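Local coordinates for protein D-galactonate dehydratase family member Dd703_0947 (Dickeya dadantii, PDB 4IHC) that dehydrates D-mannonate and D-gluconate, both with low activity, to 2-dehydro-3-deoxy-D-gluconate with the help of one magnesium ion per subunit, at residues E220-S225 against H245-R250; Y270-V275 against Y317-V322; E231-K236 against I241-D246; V275-I280 against E298-I303. One frame throughout, in Å; residues are numbered along the deposited sequence.

Interaction 1. Residues E220-S225 against H245-R250. With MG (magnesium ion), chain I.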
# COMPACT_ATOMS: atom_id res chain seq x y z
N GLU A 220 -11.86 7.63 -31.50
CA GLU A 220 -11.29 6.34 -31.90
C GLU A 220 -10.50 6.45 -33.21
O GLU A 220 -9.42 5.87 -33.32
CB GLU A 220 -12.39 5.28 -32.00
CG GLU A 220 -12.92 4.85 -30.63
CD GLU A 220 -14.43 4.96 -30.54
OE1 GLU A 220 -15.00 5.96 -31.03
OE2 GLU A 220 -15.06 4.04 -29.96
N ALA A 221 -11.03 7.18 -34.19
CA ALA A 221 -10.31 7.40 -35.46
C ALA A 221 -8.98 8.12 -35.19
O ALA A 221 -7.93 7.76 -35.71
CB ALA A 221 -11.15 8.21 -36.44
N TYR A 222 -9.05 9.13 -34.35
CA TYR A 222 -7.86 9.88 -33.95
C TYR A 222 -6.85 8.97 -33.30
O TYR A 222 -5.67 9.00 -33.63
CB TYR A 222 -8.24 11.05 -33.01
CG TYR A 222 -7.09 11.45 -32.12
CD1 TYR A 222 -6.02 12.21 -32.61
CD2 TYR A 222 -7.03 11.01 -30.81
CE1 TYR A 222 -4.94 12.56 -31.79
CE2 TYR A 222 -5.97 11.37 -29.99
CZ TYR A 222 -4.93 12.13 -30.48
OH TYR A 222 -3.88 12.44 -29.63
N ALA A 223 -7.32 8.11 -32.40
CA ALA A 223 -6.40 7.24 -31.67
C ALA A 223 -5.67 6.27 -32.60
O ALA A 223 -4.45 6.12 -32.52
CB ALA A 223 -7.11 6.48 -30.55
N LYS A 224 -6.40 5.66 -33.50
CA LYS A 224 -5.78 4.77 -34.43
C LYS A 224 -4.78 5.52 -35.25
O LYS A 224 -3.78 4.99 -35.62
CB LYS A 224 -6.80 4.13 -35.33
CG LYS A 224 -7.27 2.86 -34.79
CD LYS A 224 -8.39 3.04 -33.92
CE LYS A 224 -8.83 1.70 -33.37
NZ LYS A 224 -10.25 1.70 -33.23
N SER A 225 -5.08 6.74 -35.57
CA SER A 225 -4.28 7.46 -36.57
C SER A 225 -2.92 7.94 -36.05
O SER A 225 -2.01 8.20 -36.83
CB SER A 225 -5.05 8.65 -37.15
OG SER A 225 -4.98 9.75 -36.24
N HIS A 245 3.75 15.09 -28.84
CA HIS A 245 2.36 14.98 -29.29
C HIS A 245 1.43 15.31 -28.13
O HIS A 245 1.65 14.84 -27.03
CB HIS A 245 2.05 13.58 -29.82
CG HIS A 245 0.66 13.43 -30.36
ND1 HIS A 245 0.24 14.06 -31.51
CD2 HIS A 245 -0.41 12.73 -29.89
CE1 HIS A 245 -1.04 13.77 -31.72
NE2 HIS A 245 -1.45 12.96 -30.76
N ASP A 246 0.39 16.10 -28.41
CA ASP A 246 -0.60 16.51 -27.43
C ASP A 246 -1.93 15.78 -27.59
O ASP A 246 -2.67 16.03 -28.55
CB ASP A 246 -0.86 18.02 -27.60
CG ASP A 246 -1.43 18.68 -26.34
OD1 ASP A 246 -2.05 17.98 -25.51
OD2 ASP A 246 -1.29 19.92 -26.21
N VAL A 247 -2.25 14.88 -26.66
CA VAL A 247 -3.51 14.16 -26.67
C VAL A 247 -4.66 15.09 -26.23
O VAL A 247 -5.82 14.91 -26.63
CB VAL A 247 -3.47 12.93 -25.76
CG1 VAL A 247 -4.81 12.20 -25.76
CG2 VAL A 247 -2.34 11.98 -26.15
N HIS A 248 -4.35 16.05 -25.37
CA HIS A 248 -5.29 17.12 -25.09
C HIS A 248 -6.59 16.60 -24.49
O HIS A 248 -7.66 17.09 -24.83
CB HIS A 248 -5.61 17.83 -26.40
CG HIS A 248 -5.97 19.28 -26.25
ND1 HIS A 248 -7.14 19.70 -25.66
CD2 HIS A 248 -5.34 20.40 -26.66
CE1 HIS A 248 -7.20 21.02 -25.69
NE2 HIS A 248 -6.12 21.46 -26.29
N GLU A 249 -6.48 15.58 -23.63
CA GLU A 249 -7.63 14.92 -22.97
C GLU A 249 -8.77 14.43 -23.91
O GLU A 249 -9.92 14.35 -23.50
CB GLU A 249 -8.20 15.80 -21.84
CG GLU A 249 -9.02 16.98 -22.36
CD GLU A 249 -9.42 17.98 -21.29
OE1 GLU A 249 -9.85 19.11 -21.64
OE2 GLU A 249 -9.32 17.66 -20.09
N ARG A 250 -8.45 14.05 -25.15
CA ARG A 250 -9.50 13.75 -26.14
C ARG A 250 -10.02 12.31 -26.19
O ARG A 250 -11.00 12.04 -26.88
CB ARG A 250 -9.05 14.13 -27.55
CG ARG A 250 -9.02 15.62 -27.83
CD ARG A 250 -10.41 16.24 -27.72
NE ARG A 250 -10.37 17.67 -28.00
CZ ARG A 250 -11.15 18.31 -28.87
NH1 ARG A 250 -12.07 17.65 -29.56
NH2 ARG A 250 -11.03 19.63 -29.02
MG MG I . -1.56 21.12 -24.60
O HOH W 1 -2.82 19.88 -23.64
O HOH W 2 -2.96 22.05 -25.38
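Tyr-222 reaches out from helix 219-237 to the end of strand 242-246, where its hydroxyl meets the imidazole edge of His-245. Tyr-222 OH and His-245 NE2 form a hydrogen bond of 2.7 Å, for which either atom could be the donor. The two side chains come from opposite directions and meet rim to rim, their planes turned by 19° and their centroids 5.8 Å apart, so neither ring lies over the other. His-245 CG stands opposite the backbone N (chi1 -177°), which sends the imidazole from the strand toward the helix. Past the histidine, the same hydroxyl rests against the start of the turn that follows the strand, with Tyr-222 OH 3.4 Å from Val-247 CA; both methyl groups of Val-247 stand a little farther from it. Val-247 opens a type I' turn that runs to Arg-250 and carries His-248, a probable proton donor/acceptor by similarity. Between His-245 and Val-247, the side chain of Asp-246 leaves the strand pointing away from the helix, and its OD2 binds the magnesium ion at 2.0 Å while also accepting a hydrogen bond from Arg-175. Asp-246 OD1 accepts a hydrogen bond from a metal-bound water at 2.8 Å. Tyr-181, the other probable proton donor/acceptor, packs edge-to-face with Tyr-222, and its hydroxyl hydrogen-bonds to the backbone O of Asp-246. Since His-245 ND1 is also bonded, to the backbone O of Cys-176, both imidazole nitrogens are engaged in this buried place, which probably fixes the ring's rotation beside the metal-bearing end of the strand.

Interaction 2. Residues Y270-V275 against Y317-V322. With MG (magnesium ion), chain I.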
# COMPACT_ATOMS: atom_id res chain seq x y z
N TYR A 270 7.83 13.98 -25.25
CA TYR A 270 6.73 13.66 -24.35
C TYR A 270 5.35 13.59 -24.99
O TYR A 270 5.07 14.27 -25.96
CB TYR A 270 6.69 14.56 -23.12
CG TYR A 270 6.47 16.06 -23.29
CD1 TYR A 270 5.31 16.58 -23.87
CD2 TYR A 270 7.40 16.97 -22.75
CE1 TYR A 270 5.11 17.98 -23.97
CE2 TYR A 270 7.19 18.34 -22.83
CZ TYR A 270 6.04 18.84 -23.44
OH TYR A 270 5.87 20.21 -23.49
N LEU A 271 4.51 12.73 -24.42
CA LEU A 271 3.10 12.66 -24.76
C LEU A 271 2.31 13.49 -23.73
O LEU A 271 2.39 13.22 -22.53
CB LEU A 271 2.66 11.20 -24.73
CG LEU A 271 1.19 10.88 -25.10
CD1 LEU A 271 0.89 11.30 -26.52
CD2 LEU A 271 0.91 9.39 -24.93
N GLU A 272 1.57 14.49 -24.21
CA GLU A 272 1.01 15.51 -23.34
C GLU A 272 -0.48 15.30 -23.06
O GLU A 272 -1.23 14.93 -23.96
CB GLU A 272 1.23 16.89 -23.98
CG GLU A 272 0.44 18.00 -23.33
CD GLU A 272 0.75 19.35 -23.94
OE1 GLU A 272 1.81 19.48 -24.58
OE2 GLU A 272 -0.07 20.28 -23.77
N ASP A 273 -0.89 15.56 -21.82
CA ASP A 273 -2.30 15.48 -21.43
C ASP A 273 -3.03 14.19 -21.89
O ASP A 273 -4.06 14.26 -22.52
CB ASP A 273 -3.06 16.75 -21.86
CG ASP A 273 -2.70 17.99 -20.99
OD1 ASP A 273 -1.82 17.89 -20.10
OD2 ASP A 273 -3.28 19.09 -21.21
N PRO A 274 -2.53 13.01 -21.49
CA PRO A 274 -3.26 11.78 -21.81
C PRO A 274 -4.60 11.71 -21.08
O PRO A 274 -5.51 11.02 -21.54
CB PRO A 274 -2.32 10.67 -21.31
CG PRO A 274 -1.47 11.32 -20.29
CD PRO A 274 -1.28 12.74 -20.78
N VAL A 275 -4.74 12.42 -19.97
CA VAL A 275 -6.01 12.42 -19.23
C VAL A 275 -6.36 13.82 -18.77
O VAL A 275 -5.50 14.72 -18.67
CB VAL A 275 -5.97 11.49 -18.00
CG1 VAL A 275 -5.60 10.07 -18.41
CG2 VAL A 275 -5.02 12.03 -16.94
N TYR A 317 7.12 15.76 -16.95
CA TYR A 317 7.20 17.19 -17.25
C TYR A 317 5.93 17.80 -16.69
O TYR A 317 4.83 17.29 -16.91
CB TYR A 317 7.27 17.43 -18.77
CG TYR A 317 8.54 16.88 -19.40
CD1 TYR A 317 9.69 17.67 -19.48
CD2 TYR A 317 8.59 15.57 -19.86
CE1 TYR A 317 10.86 17.17 -20.04
CE2 TYR A 317 9.75 15.05 -20.41
CZ TYR A 317 10.87 15.85 -20.49
OH TYR A 317 12.02 15.37 -21.02
N ILE A 318 6.08 18.89 -15.96
CA ILE A 318 4.94 19.65 -15.46
C ILE A 318 4.70 20.84 -16.42
O ILE A 318 5.64 21.61 -16.74
CB ILE A 318 5.18 20.09 -13.98
CG1 ILE A 318 3.95 20.79 -13.40
CG2 ILE A 318 6.40 21.01 -13.87
CD1 ILE A 318 2.74 19.88 -13.32
N ARG A 319 3.44 21.01 -16.85
CA ARG A 319 3.09 21.94 -17.94
C ARG A 319 2.24 23.14 -17.58
O ARG A 319 1.56 23.70 -18.45
CB ARG A 319 2.31 21.19 -19.01
CG ARG A 319 3.10 20.13 -19.74
CD ARG A 319 3.76 20.80 -20.93
NE ARG A 319 2.77 21.32 -21.83
CZ ARG A 319 2.94 22.37 -22.64
NH1 ARG A 319 4.08 23.05 -22.66
NH2 ARG A 319 1.95 22.73 -23.42
N CYS A 320 2.26 23.56 -16.33
CA CYS A 320 1.35 24.61 -15.90
C CYS A 320 1.47 25.88 -16.70
O CYS A 320 2.54 26.21 -17.20
CB CYS A 320 1.50 24.89 -14.40
SG CYS A 320 1.08 23.45 -13.37
N HIS A 321 0.35 26.57 -16.82
CA HIS A 321 0.29 27.95 -17.29
C HIS A 321 0.60 28.81 -16.08
O HIS A 321 -0.19 28.90 -15.12
CB HIS A 321 -1.13 28.25 -17.79
CG HIS A 321 -1.22 29.48 -18.65
ND1 HIS A 321 -1.24 29.43 -20.04
CD2 HIS A 321 -1.31 30.79 -18.32
CE1 HIS A 321 -1.35 30.66 -20.52
NE2 HIS A 321 -1.37 31.50 -19.50
N VAL A 322 1.75 29.47 -16.13
CA VAL A 322 2.28 30.15 -14.96
C VAL A 322 1.30 31.13 -14.31
O VAL A 322 1.12 31.14 -13.07
CB VAL A 322 3.66 30.80 -15.27
CG1 VAL A 322 4.05 31.75 -14.17
CG2 VAL A 322 4.73 29.71 -15.46
MG MG I . -1.56 21.12 -24.60
O HOH W 1 -2.82 19.88 -23.64
O HOH W 2 -2.96 22.05 -25.38
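Across the C-terminal ends of two strands of the enolase-type barrel, Glu-272 meets Arg-319 in a buried salt bridge. Arg-319 NH2 donates to Glu-272 OE2 over 3.2 Å, with an N-H...O angle of 149°, and Arg-319 NE lies 3.4 Å from Glu-272 OE1 as the other half of the ion pair. The fit is not a flat, two-pronged one: carboxylate and guanidinium planes are 53° apart, and NH2 comes to OE2 from above the carboxylate plane. The same OE2 binds the magnesium ion at 1.9 Å, so one oxygen serves metal and arginine together. Arg-319, a probable substrate ligand by similarity, has a second acidic partner in Glu-375, and Glu-298 and Asp-246 complete the protein ligands of the metal.

Farther from the metal, the bend of the Arg-319 chain at chi2 (-89°) lays its CD beside the hydroxyl of Tyr-270, with Arg-319 CD 3.4 Å from Tyr-270 OH, and a further bend at chi3 turns the guanidinium toward Glu-272. Behind that hydroxyl, Tyr-270 and Tyr-317 meet obliquely, neither stacked nor edge-to-face; their phenol oxygens are hydrogen-bonded to Tyr-148 and Arg-344 respectively. Strand 294-296 runs between these two strands in the barrel, and its Ser-295 touches all four side chains of the contact. The closest touch of the tyrosine pair is made by Tyr-270 CD2, which sits 3.4 Å from Tyr-317 CD2, over one face of the Tyr-317 ring and toward its rim.

Interaction 3. Residues E231-K236 against I241-D246. With MG (magnesium ion), chain I.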
# COMPACT_ATOMS: atom_id res chain seq x y z
N GLU A 231 5.07 6.76 -37.24
CA GLU A 231 5.86 5.81 -38.01
C GLU A 231 6.32 6.47 -39.32
O GLU A 231 7.44 6.28 -39.77
CB GLU A 231 5.06 4.54 -38.29
CG GLU A 231 5.88 3.45 -38.96
CD GLU A 231 5.03 2.36 -39.58
OE1 GLU A 231 5.41 1.84 -40.65
OE2 GLU A 231 3.97 2.01 -39.00
N HIS A 232 5.45 7.28 -39.92
CA HIS A 232 5.82 8.00 -41.12
C HIS A 232 6.91 9.04 -40.81
O HIS A 232 8.01 9.00 -41.38
CB HIS A 232 4.58 8.60 -41.79
CG HIS A 232 4.89 9.66 -42.81
ND1 HIS A 232 5.16 9.37 -44.13
CD2 HIS A 232 4.95 11.01 -42.70
CE1 HIS A 232 5.39 10.50 -44.79
NE2 HIS A 232 5.27 11.51 -43.94
N LEU A 233 6.63 9.94 -39.87
CA LEU A 233 7.63 10.95 -39.51
C LEU A 233 9.01 10.33 -39.24
O LEU A 233 10.01 10.82 -39.76
CB LEU A 233 7.16 11.81 -38.32
CG LEU A 233 5.85 12.57 -38.54
CD1 LEU A 233 5.37 13.26 -37.28
CD2 LEU A 233 6.00 13.55 -39.70
N ARG A 234 9.08 9.27 -38.44
CA ARG A 234 10.38 8.72 -38.09
C ARG A 234 11.09 8.11 -39.31
O ARG A 234 12.31 8.25 -39.47
CB ARG A 234 10.29 7.69 -36.95
CG ARG A 234 9.96 8.30 -35.59
CD ARG A 234 11.01 9.32 -35.17
NE ARG A 234 10.91 9.67 -33.77
CZ ARG A 234 11.52 10.72 -33.24
NH1 ARG A 234 12.25 11.53 -34.00
NH2 ARG A 234 11.42 10.98 -31.95
N ASN A 235 10.32 7.46 -40.17
CA ASN A 235 10.88 6.89 -41.41
C ASN A 235 11.40 7.94 -42.37
O ASN A 235 12.28 7.66 -43.16
CB ASN A 235 9.84 6.03 -42.13
CG ASN A 235 9.67 4.67 -41.48
OD1 ASN A 235 10.47 4.29 -40.63
ND2 ASN A 235 8.63 3.95 -41.87
N LYS A 236 10.83 9.14 -42.30
CA LYS A 236 11.21 10.22 -43.21
C LYS A 236 12.18 11.24 -42.60
O LYS A 236 12.93 11.89 -43.32
CB LYS A 236 9.96 10.91 -43.76
CG LYS A 236 9.22 10.07 -44.78
CD LYS A 236 10.11 9.78 -45.98
CE LYS A 236 9.76 8.45 -46.63
NZ LYS A 236 8.55 8.54 -47.50
N ILE A 241 15.53 14.50 -34.53
CA ILE A 241 14.51 15.47 -34.20
C ILE A 241 13.68 14.97 -33.00
O ILE A 241 13.42 13.77 -32.88
CB ILE A 241 13.63 15.74 -35.44
CG1 ILE A 241 12.61 16.84 -35.16
CG2 ILE A 241 12.92 14.48 -35.89
CD1 ILE A 241 13.23 18.21 -35.11
N GLU A 242 13.32 15.87 -32.10
CA GLU A 242 12.54 15.50 -30.93
C GLU A 242 11.08 15.82 -31.21
O GLU A 242 10.78 16.88 -31.76
CB GLU A 242 13.02 16.29 -29.72
CG GLU A 242 14.44 15.94 -29.31
CD GLU A 242 14.62 14.49 -28.83
OE1 GLU A 242 13.65 13.88 -28.30
OE2 GLU A 242 15.74 13.95 -28.97
N PHE A 243 10.18 14.92 -30.84
CA PHE A 243 8.76 15.03 -31.22
C PHE A 243 7.95 15.10 -29.98
O PHE A 243 8.18 14.34 -29.06
CB PHE A 243 8.24 13.78 -31.96
CG PHE A 243 8.75 13.63 -33.36
CD1 PHE A 243 9.22 14.73 -34.07
CD2 PHE A 243 8.68 12.40 -34.00
CE1 PHE A 243 9.66 14.59 -35.38
CE2 PHE A 243 9.12 12.26 -35.31
CZ PHE A 243 9.62 13.36 -36.00
N ILE A 244 6.97 15.98 -30.00
CA ILE A 244 6.01 16.08 -28.91
C ILE A 244 4.61 15.87 -29.50
O ILE A 244 4.31 16.42 -30.54
CB ILE A 244 6.13 17.47 -28.31
CG1 ILE A 244 7.32 17.49 -27.35
CG2 ILE A 244 4.82 17.90 -27.65
CD1 ILE A 244 7.72 18.89 -26.94
N HIS A 245 3.75 15.09 -28.84
CA HIS A 245 2.36 14.98 -29.29
C HIS A 245 1.43 15.31 -28.13
O HIS A 245 1.65 14.84 -27.03
CB HIS A 245 2.05 13.58 -29.82
CG HIS A 245 0.66 13.43 -30.36
ND1 HIS A 245 0.24 14.06 -31.51
CD2 HIS A 245 -0.41 12.73 -29.89
CE1 HIS A 245 -1.04 13.77 -31.72
NE2 HIS A 245 -1.45 12.96 -30.76
N ASP A 246 0.39 16.10 -28.41
CA ASP A 246 -0.60 16.51 -27.43
C ASP A 246 -1.93 15.78 -27.59
O ASP A 246 -2.67 16.03 -28.55
CB ASP A 246 -0.86 18.02 -27.60
CG ASP A 246 -1.43 18.68 -26.34
OD1 ASP A 246 -2.05 17.98 -25.51
OD2 ASP A 246 -1.29 19.92 -26.21
MG MG I . -1.56 21.12 -24.60
O HOH W 3 11.52 12.75 -29.74
O HOH W 1 -2.82 19.88 -23.64
O HOH W 2 -2.96 22.05 -25.38
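Arg-234 leaves its helix with CG opposite the carbonyl carbon (chi1 -71°) and bends at chi2 (-59°), a course that carries its guanidinium flat onto the ring of Phe-243. Ring and guanidinium slide past one another in opposite directions with their planes 23° apart, and Phe-243 CD2 lies over the middle of the cation, 3.4 Å from Arg-234 CZ. Seen from the ring, the overlap is off-centre, yet it meets the terms of a cation-pi contact. While its face is stacked, the guanidinium uses its edge for hydrogen bonds: Arg-234 NH1 donates to Ile-241 O over 2.8 Å, almost straight and in the guanidinium plane. The same nitrogen bonds to Gly-238 O, and NE to Tyr-266 O, so backbone carbonyls at several points hold the group flat. Arg-234 NH2 makes a weak bond to a water that also accepts a hydrogen bond from Phe-243 N, 2.8 Å from it, and donates to Glu-242 OE1. Leu-233 adds an apolar touch beside the arginine, its CB lying 3.6 Å from Phe-243 CE2, and its side chain continues onto Val-159 and Ile-163 of helix 156-168. The short connection from helix 219-237 into strand 242-246 is thereby pinned on the outside of the barrel, while Asp-246 at the strand's far end binds magnesium. This is the helix-to-strand passage of a beta/alpha-barrel, with the catalytic metal at the C-terminal ends of the strands.

Interaction 4. Residues V275-I280 against E298-I303. With MG (magnesium ion), chain I.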
# COMPACT_ATOMS: atom_id res chain seq x y z
N VAL A 275 -4.74 12.42 -19.97
CA VAL A 275 -6.01 12.42 -19.23
C VAL A 275 -6.36 13.82 -18.77
O VAL A 275 -5.50 14.72 -18.67
CB VAL A 275 -5.97 11.49 -18.00
CG1 VAL A 275 -5.60 10.07 -18.41
CG2 VAL A 275 -5.02 12.03 -16.94
N ALA A 276 -7.64 14.01 -18.49
CA ALA A 276 -8.15 15.26 -17.98
C ALA A 276 -7.73 15.36 -16.51
O ALA A 276 -7.49 14.36 -15.87
CB ALA A 276 -9.67 15.24 -18.06
N PRO A 277 -7.73 16.56 -15.96
CA PRO A 277 -7.38 16.76 -14.58
C PRO A 277 -8.33 15.92 -13.70
O PRO A 277 -7.91 15.28 -12.74
CB PRO A 277 -7.64 18.25 -14.39
CG PRO A 277 -7.31 18.82 -15.74
CD PRO A 277 -7.96 17.84 -16.66
N GLU A 278 -9.59 15.85 -14.10
CA GLU A 278 -10.58 15.10 -13.37
C GLU A 278 -10.28 13.59 -13.30
O GLU A 278 -10.90 12.87 -12.51
CB GLU A 278 -11.97 15.34 -13.98
CG GLU A 278 -12.48 16.78 -13.84
CD GLU A 278 -11.94 17.73 -14.92
OE1 GLU A 278 -11.31 17.26 -15.90
OE2 GLU A 278 -12.18 18.95 -14.80
N ASN A 279 -9.35 13.13 -14.14
CA ASN A 279 -9.05 11.70 -14.26
C ASN A 279 -7.61 11.35 -13.91
O ASN A 279 -7.11 10.29 -14.33
CB ASN A 279 -9.32 11.19 -15.70
CG ASN A 279 -10.79 10.95 -15.97
OD1 ASN A 279 -11.26 11.08 -17.11
ND2 ASN A 279 -11.53 10.60 -14.94
N ILE A 280 -6.92 12.20 -13.16
CA ILE A 280 -5.49 11.97 -12.93
C ILE A 280 -5.22 10.65 -12.23
O ILE A 280 -4.12 10.12 -12.31
CB ILE A 280 -4.83 13.09 -12.11
CG1 ILE A 280 -5.63 13.35 -10.83
CG2 ILE A 280 -4.65 14.35 -12.95
CD1 ILE A 280 -4.82 14.00 -9.73
N GLU A 298 -1.19 21.84 -18.07
CA GLU A 298 -1.61 23.16 -18.52
C GLU A 298 -2.97 23.55 -17.90
O GLU A 298 -3.17 24.73 -17.58
CB GLU A 298 -1.61 23.29 -20.05
CG GLU A 298 -2.78 22.60 -20.69
CD GLU A 298 -2.67 22.61 -22.20
OE1 GLU A 298 -1.55 22.41 -22.73
OE2 GLU A 298 -3.71 22.81 -22.85
N LEU A 299 -3.87 22.58 -17.70
CA LEU A 299 -5.17 22.87 -17.07
C LEU A 299 -5.15 23.01 -15.55
O LEU A 299 -6.16 23.39 -14.97
CB LEU A 299 -6.23 21.83 -17.44
CG LEU A 299 -6.84 21.97 -18.85
CD1 LEU A 299 -7.63 20.72 -19.21
CD2 LEU A 299 -7.73 23.20 -18.93
N PHE A 300 -4.04 22.68 -14.90
CA PHE A 300 -4.01 22.64 -13.41
C PHE A 300 -4.17 24.02 -12.75
O PHE A 300 -3.64 25.02 -13.25
CB PHE A 300 -2.74 21.94 -12.86
CG PHE A 300 -2.63 20.48 -13.24
CD1 PHE A 300 -3.70 19.78 -13.80
CD2 PHE A 300 -1.43 19.78 -13.01
CE1 PHE A 300 -3.59 18.43 -14.14
CE2 PHE A 300 -1.31 18.43 -13.33
CZ PHE A 300 -2.38 17.76 -13.91
N VAL A 301 -4.90 24.06 -11.64
CA VAL A 301 -5.22 25.29 -10.91
C VAL A 301 -5.15 25.05 -9.39
O VAL A 301 -5.38 25.97 -8.60
CB VAL A 301 -6.62 25.84 -11.27
CG1 VAL A 301 -6.68 26.29 -12.73
CG2 VAL A 301 -7.71 24.80 -11.07
N ASN A 302 -4.80 23.84 -8.99
CA ASN A 302 -4.92 23.41 -7.60
C ASN A 302 -3.78 22.47 -7.28
O ASN A 302 -3.45 21.57 -8.08
CB ASN A 302 -6.28 22.68 -7.41
CG ASN A 302 -6.69 22.57 -5.96
OD1 ASN A 302 -6.04 21.91 -5.16
ND2 ASN A 302 -7.81 23.23 -5.62
N ILE A 303 -3.17 22.67 -6.11
CA ILE A 303 -2.08 21.79 -5.64
C ILE A 303 -2.50 20.34 -5.50
O ILE A 303 -1.71 19.42 -5.79
CB ILE A 303 -1.48 22.27 -4.28
CG1 ILE A 303 -0.41 21.31 -3.80
CG2 ILE A 303 -2.51 22.25 -3.18
CD1 ILE A 303 0.18 21.76 -2.49
MG MG I . -1.56 21.12 -24.60
O HOH W 2 -2.96 22.05 -25.38
O HOH W 1 -2.82 19.88 -23.64
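Pro-277 is the bump of this contact: in the loop after barrel strand 270-272 of the enolase-type fold, its ring projects into the angle between Leu-299 and Phe-300 in the loop after strand 294-296. Its outer corner is the tightest point, Pro-277 CG lying 3.6 Å from Leu-299 CB, with Leu-299 CD1 also touching Pro-277 CD. The proline ring and the leucine side chain cross at about a right angle. Through CB the proline also meets Phe-300, at the edge of the aromatic ring and near its plane. Ile-280 CG2 meets the CZ end of the same ring obliquely, and Trp-306 and Leu-309 of helix 303-311 also pack on Phe-300. The contact is wholly apolar, and Glu-298, one residue before Leu-299, extends from this loop to the magnesium ion, which its OE1 binds at 2.3 Å. A neighbouring subunit packs on the same residues: its Arg-105 touches Pro-277 and its Tyr-103 touches Leu-299. Around the phenylalanine the spacing is slightly wider, for Phe-300 CE1 stands 4.1 Å from Pro-277 CB and Ile-280 CG2 4.2 Å from Phe-300 CZ.

In the fold
Following the chain from the N terminus, helix 219-237 is used twice: interaction 1 ties its start to the end of strand 242-246 and the turn beyond, and interaction 3 closes a shorter loop ending on the same strand, tying the helix's last turns to the strand's beginning. The two share His-245 and Asp-246. The chain then passes to strand 270-272, where interaction 2 closes a longer loop to strand 317-318. Interaction 4 lies inside that loop, sharing Val-275 and joining the loops that follow strands 270-272 and 294-296. Strands 242-246 and 270-272 are neighbours, and one segment of each contact contributes a ligand (Asp-246, Glu-272 or Glu-298) to the same magnesium ion.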